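Local coordinates for protein glycoside hydrolase family 31 (PDB 5I0F) that probably hydrolyses the cyclic glucan cycloalternan as a family 31 glycoside hydrolase, by way of a covalent glycosyl-enzyme intermediate, at residues K648-D660 / P668-N680. Numbering follows the deposited sequence.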
loop_
_atom_site.group_PDB
_atom_site.type_symbol
_atom_site.label_atom_id
_atom_site.label_comp_id
_atom_site.label_asym_id
_atom_site.label_seq_id
_atom_site.Cartn_x
_atom_site.Cartn_y
_atom_site.Cartn_z
ATOM N N LYS A 648 -7.051 10.352 -18.390
ATOM C CA LYS A 648 -7.408 8.944 -18.380
ATOM C C LYS A 648 -6.273 8.016 -17.856
ATOM O O LYS A 648 -5.082 8.346 -17.941
ATOM C CB LYS A 648 -7.808 8.500 -19.774
ATOM C CG LYS A 648 -9.080 9.154 -20.274
ATOM C CD LYS A 648 -9.517 8.478 -21.556
ATOM C CE LYS A 648 -10.643 9.212 -22.225
ATOM N NZ LYS A 648 -10.927 8.534 -23.507
ATOM N N PRO A 649 -6.641 6.854 -17.311
ATOM C CA PRO A 649 -5.649 5.836 -16.982
ATOM C C PRO A 649 -4.998 5.234 -18.230
ATOM O O PRO A 649 -5.554 5.328 -19.315
ATOM C CB PRO A 649 -6.466 4.752 -16.274
ATOM C CG PRO A 649 -7.789 5.353 -15.968
ATOM C CD PRO A 649 -8.006 6.457 -16.933
ATOM N N LEU A 650 -3.843 4.610 -18.060
ATOM C CA LEU A 650 -3.224 3.811 -19.123
ATOM C C LEU A 650 -3.805 2.407 -19.032
ATOM O O LEU A 650 -4.317 1.895 -20.002
ATOM C CB LEU A 650 -1.705 3.790 -18.997
ATOM C CG LEU A 650 -0.924 3.003 -20.043
ATOM C CD1 LEU A 650 -1.077 3.637 -21.418
ATOM C CD2 LEU A 650 0.544 2.952 -19.654
ATOM N N MET A 651 -3.746 1.806 -17.847
ATOM C CA MET A 651 -4.448 0.551 -17.561
ATOM C C MET A 651 -5.853 0.908 -17.128
ATOM O O MET A 651 -6.074 1.353 -16.003
ATOM C CB MET A 651 -3.708 -0.243 -16.480
ATOM C CG MET A 651 -4.313 -1.593 -16.166
ATOM S SD MET A 651 -3.170 -2.556 -15.150
ATOM C CE MET A 651 -4.029 -4.130 -15.068
ATOM N N ARG A 652 -6.802 0.735 -18.053
ATOM C CA ARG A 652 -8.003 1.578 -18.083
ATOM C C ARG A 652 -9.260 0.731 -18.030
ATOM O O ARG A 652 -9.533 -0.037 -18.948
ATOM C CB ARG A 652 -7.991 2.453 -19.352
ATOM C CG ARG A 652 -9.182 3.391 -19.539
ATOM C CD ARG A 652 -9.116 4.108 -20.891
ATOM N NE ARG A 652 -7.825 4.795 -21.040
ATOM C CZ ARG A 652 -7.423 5.434 -22.137
ATOM N NH1 ARG A 652 -8.210 5.516 -23.201
ATOM N NH2 ARG A 652 -6.230 6.014 -22.152
ATOM N N ALA A 653 -10.043 0.881 -16.969
ATOM C CA ALA A 653 -11.341 0.221 -16.911
ATOM C C ALA A 653 -12.186 0.571 -18.142
ATOM O O ALA A 653 -12.067 1.652 -18.727
ATOM C CB ALA A 653 -12.068 0.597 -15.657
ATOM N N MET A 654 -13.054 -0.350 -18.518
ATOM C CA MET A 654 -13.853 -0.215 -19.744
ATOM C C MET A 654 -14.810 0.972 -19.717
ATOM O O MET A 654 -15.149 1.532 -20.762
ATOM C CB MET A 654 -14.658 -1.478 -19.965
ATOM C CG MET A 654 -13.819 -2.732 -20.029
ATOM S SD MET A 654 -13.140 -2.959 -21.666
ATOM C CE MET A 654 -14.605 -3.705 -22.370
ATOM N N PHE A 655 -15.253 1.355 -18.519
ATOM C CA PHE A 655 -16.237 2.422 -18.382
ATOM C C PHE A 655 -15.726 3.789 -18.822
ATOM O O PHE A 655 -16.542 4.655 -19.088
ATOM C CB PHE A 655 -16.860 2.476 -16.964
ATOM C CG PHE A 655 -15.945 2.999 -15.890
ATOM C CD1 PHE A 655 -15.792 4.362 -15.694
ATOM C CD2 PHE A 655 -15.302 2.137 -15.025
ATOM C CE1 PHE A 655 -14.979 4.850 -14.685
ATOM C CE2 PHE A 655 -14.472 2.616 -14.020
ATOM C CZ PHE A 655 -14.318 3.977 -13.840
ATOM N N TYR A 656 -14.406 4.001 -18.901
ATOM C CA TYR A 656 -13.899 5.312 -19.335
ATOM C C TYR A 656 -14.284 5.631 -20.786
ATOM O O TYR A 656 -14.628 6.764 -21.087
ATOM C CB TYR A 656 -12.368 5.462 -19.117
ATOM C CG TYR A 656 -12.073 5.680 -17.661
ATOM C CD1 TYR A 656 -12.314 6.911 -17.061
ATOM C CD2 TYR A 656 -11.632 4.637 -16.860
ATOM C CE1 TYR A 656 -12.087 7.104 -15.701
ATOM C CE2 TYR A 656 -11.399 4.812 -15.493
ATOM C CZ TYR A 656 -11.637 6.039 -14.918
ATOM O OH TYR A 656 -11.418 6.209 -13.566
ATOM N N ASP A 657 -14.230 4.632 -21.662
ATOM C CA ASP A 657 -14.512 4.828 -23.077
ATOM C C ASP A 657 -15.825 4.174 -23.515
ATOM O O ASP A 657 -16.292 4.482 -24.605
ATOM C CB ASP A 657 -13.360 4.273 -23.939
ATOM C CG ASP A 657 -11.994 4.875 -23.588
ATOM O OD1 ASP A 657 -11.922 6.104 -23.380
ATOM O OD2 ASP A 657 -10.984 4.115 -23.536
ATOM N N HIS A 658 -16.410 3.281 -22.703
ATOM C CA HIS A 658 -17.600 2.503 -23.100
ATOM C C HIS A 658 -18.690 2.433 -22.020
ATOM O O HIS A 658 -19.428 1.450 -21.959
ATOM C CB HIS A 658 -17.186 1.077 -23.523
ATOM C CG HIS A 658 -16.100 1.051 -24.551
ATOM N ND1 HIS A 658 -14.783 0.798 -24.235
ATOM C CD2 HIS A 658 -16.124 1.307 -25.878
ATOM C CE1 HIS A 658 -14.044 0.875 -25.330
ATOM N NE2 HIS A 658 -14.837 1.181 -26.340
ATOM N N ALA A 659 -18.854 3.495 -21.228
ATOM C CA ALA A 659 -19.841 3.489 -20.119
ATOM C C ALA A 659 -21.312 3.421 -20.535
ATOM O O ALA A 659 -22.163 3.107 -19.709
ATOM C CB ALA A 659 -19.641 4.697 -19.207
ATOM N N ASP A 660 -21.637 3.731 -21.785
ATOM C CA ASP A 660 -23.032 3.578 -22.227
ATOM C C ASP A 660 -23.410 2.121 -22.611
ATOM O O ASP A 660 -24.525 1.865 -23.037
ATOM C CB ASP A 660 -23.367 4.580 -23.344
ATOM C CG ASP A 660 -22.562 4.358 -24.594
ATOM O OD1 ASP A 660 -21.708 3.442 -24.619
ATOM O OD2 ASP A 660 -22.772 5.119 -25.560
ATOM N N PRO A 668 -15.215 -7.589 -15.672
ATOM C CA PRO A 668 -14.400 -6.622 -14.942
ATOM C C PRO A 668 -12.872 -6.832 -14.962
ATOM O O PRO A 668 -12.159 -5.945 -14.465
ATOM C CB PRO A 668 -14.945 -6.723 -13.530
ATOM C CG PRO A 668 -15.321 -8.170 -13.408
ATOM C CD PRO A 668 -15.886 -8.532 -14.761
ATOM N N ARG A 669 -12.369 -7.969 -15.467
ATOM C CA ARG A 669 -10.910 -8.154 -15.624
ATOM C C ARG A 669 -10.425 -8.086 -17.086
ATOM O O ARG A 669 -9.297 -8.510 -17.391
ATOM C CB ARG A 669 -10.436 -9.427 -14.902
ATOM C CG ARG A 669 -10.470 -9.290 -13.383
ATOM C CD ARG A 669 -9.813 -10.470 -12.678
ATOM N NE ARG A 669 -10.537 -11.688 -13.032
ATOM C CZ ARG A 669 -11.547 -12.239 -12.342
ATOM N NH1 ARG A 669 -12.144 -13.328 -12.822
ATOM N NH2 ARG A 669 -11.958 -11.735 -11.176
ATOM N N GLN A 670 -11.248 -7.560 -17.992
ATOM C CA GLN A 670 -10.704 -7.003 -19.244
ATOM C C GLN A 670 -10.524 -5.522 -19.048
ATOM O O GLN A 670 -11.195 -4.906 -18.224
ATOM C CB GLN A 670 -11.515 -7.274 -20.528
ATOM C CG GLN A 670 -12.930 -7.752 -20.396
ATOM C CD GLN A 670 -13.633 -7.998 -21.727
ATOM O OE1 GLN A 670 -13.954 -9.127 -22.058
ATOM N NE2 GLN A 670 -13.937 -6.929 -22.449
ATOM N N TYR A 671 -9.599 -4.957 -19.813
ATOM C CA TYR A 671 -9.292 -3.557 -19.695
ATOM C C TYR A 671 -8.654 -3.051 -20.981
ATOM O O TYR A 671 -8.140 -3.829 -21.774
ATOM C CB TYR A 671 -8.346 -3.328 -18.501
ATOM C CG TYR A 671 -7.004 -4.009 -18.623
ATOM C CD1 TYR A 671 -6.819 -5.334 -18.195
ATOM C CD2 TYR A 671 -5.910 -3.333 -19.173
ATOM C CE1 TYR A 671 -5.586 -5.961 -18.318
ATOM C CE2 TYR A 671 -4.673 -3.935 -19.280
ATOM C CZ TYR A 671 -4.510 -5.246 -18.852
ATOM O OH TYR A 671 -3.285 -5.876 -18.994
ATOM N N MET A 672 -8.687 -1.736 -21.145
ATOM C CA MET A 672 -8.010 -1.086 -22.239
ATOM C C MET A 672 -6.583 -0.756 -21.784
ATOM O O MET A 672 -6.353 -0.358 -20.622
ATOM C CB MET A 672 -8.761 0.188 -22.664
ATOM C CG MET A 672 -10.196 -0.040 -23.147
ATOM S SD MET A 672 -10.288 -1.060 -24.633
ATOM C CE MET A 672 -9.385 -0.078 -25.828
ATOM N N LEU A 673 -5.627 -0.939 -22.693
ATOM C CA LEU A 673 -4.279 -0.447 -22.496
ATOM C C LEU A 673 -4.156 0.717 -23.442
ATOM O O LEU A 673 -3.987 0.514 -24.640
ATOM C CB LEU A 673 -3.224 -1.511 -22.817
ATOM C CG LEU A 673 -1.786 -1.075 -22.515
ATOM C CD1 LEU A 673 -1.568 -0.905 -21.026
ATOM C CD2 LEU A 673 -0.804 -2.078 -23.082
ATOM N N GLY A 674 -4.275 1.934 -22.911
ATOM C CA GLY A 674 -4.431 3.114 -23.760
ATOM C C GLY A 674 -5.732 3.107 -24.553
ATOM O O GLY A 674 -6.674 2.395 -24.220
ATOM N N ASP A 675 -5.781 3.920 -25.598
ATOM C CA ASP A 675 -6.992 4.067 -26.416
ATOM C C ASP A 675 -7.287 2.889 -27.313
ATOM O O ASP A 675 -8.435 2.689 -27.664
ATOM C CB ASP A 675 -6.883 5.272 -27.352
ATOM C CG ASP A 675 -6.927 6.599 -26.645
ATOM O OD1 ASP A 675 -7.192 6.693 -25.441
ATOM O OD2 ASP A 675 -6.736 7.601 -27.354
ATOM N N GLU A 676 -6.270 2.147 -27.735
ATOM C CA GLU A 676 -6.423 1.283 -28.914
ATOM C C GLU A 676 -6.494 -0.232 -28.656
ATOM O O GLU A 676 -7.027 -0.968 -29.498
ATOM C CB GLU A 676 -5.307 1.575 -29.929
ATOM C CG GLU A 676 -5.154 3.043 -30.313
ATOM C CD GLU A 676 -6.410 3.656 -30.939
ATOM O OE1 GLU A 676 -7.208 2.931 -31.579
ATOM O OE2 GLU A 676 -6.624 4.883 -30.799
ATOM N N LEU A 677 -5.980 -0.696 -27.526
ATOM C CA LEU A 677 -5.851 -2.124 -27.264
ATOM C C LEU A 677 -6.754 -2.575 -26.139
ATOM O O LEU A 677 -6.734 -1.995 -25.045
ATOM C CB LEU A 677 -4.398 -2.479 -26.937
ATOM C CG LEU A 677 -3.345 -2.180 -28.009
ATOM C CD1 LEU A 677 -1.993 -2.620 -27.498
ATOM C CD2 LEU A 677 -3.674 -2.846 -29.338
ATOM N N LEU A 678 -7.547 -3.609 -26.404
ATOM C CA LEU A 678 -8.372 -4.259 -25.400
ATOM C C LEU A 678 -7.672 -5.554 -24.970
ATOM O O LEU A 678 -7.406 -6.420 -25.821
ATOM C CB LEU A 678 -9.767 -4.567 -25.985
ATOM C CG LEU A 678 -10.772 -5.273 -25.058
ATOM C CD1 LEU A 678 -10.831 -4.604 -23.709
ATOM C CD2 LEU A 678 -12.159 -5.278 -25.678
ATOM N N ILE A 679 -7.382 -5.681 -23.669
ATOM C CA ILE A 679 -6.626 -6.812 -23.136
ATOM C C ILE A 679 -7.514 -7.723 -22.299
ATOM O O ILE A 679 -8.318 -7.236 -21.515
ATOM C CB ILE A 679 -5.469 -6.357 -22.204
ATOM C CG1 ILE A 679 -4.776 -5.081 -22.715
ATOM C CG2 ILE A 679 -4.492 -7.509 -21.969
ATOM C CD1 ILE A 679 -4.193 -5.184 -24.105
ATOM N N ASN A 680 -7.328 -9.028 -22.406
ATOM C CA ASN A 680 -8.089 -9.976 -21.603
ATOM C C ASN A 680 -7.230 -11.150 -21.143
ATOM O O ASN A 680 -7.248 -12.229 -21.781
ATOM C CB ASN A 680 -9.345 -10.455 -22.340
ATOM C CG ASN A 680 -10.284 -11.243 -21.442
ATOM O OD1 ASN A 680 -10.096 -11.292 -20.216
ATOM N ND2 ASN A 680 -11.296 -11.873 -22.039
HETATM O O HOH W 1 -8.395 9.051 -24.667
HETATM O O HOH W 2 -10.798 3.521 -26.403
#
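R652 and M672, bonded N to O in both directions, form an antiparallel pair that helps join edge strand 651-652 to hairpin 671-679 in the C-terminal beta domain; G674 N to L650 O extends the ladder. R652 illustrates how the polar end of a buried arginine is satisfied at NE, NH1 and NH2. Its CB lies 3.5 Å from O and 4.1 Å from CB of M672. With CG anti to the backbone N (chi1 180°), CG and CD carry the chain out straight before it bends at chi3, turning the guanidinium back to its own segment: P649 O lies in the guanidinium plane and takes bonds from both NE and NH2. At the tip, NH1 meets OD1 of D675 at 2.7 Å, almost linearly and on the anti lone pair, and OD2 of D657 at 3.1 Å on the syn one. The backbone of G674 covers one face of the group and CD of K648 the other. K648 NZ in turn pairs with D657 OD1, and a water links it to D675.

On the other face of the sheet, CE of M651 sits over the Y671 ring in a CH-pi contact; the Y671 hydroxyl bonds to F584 O. Two carboxylates facing one arginine and one lysine should leave the network nearly charge-balanced, probably keeping both acids ionised.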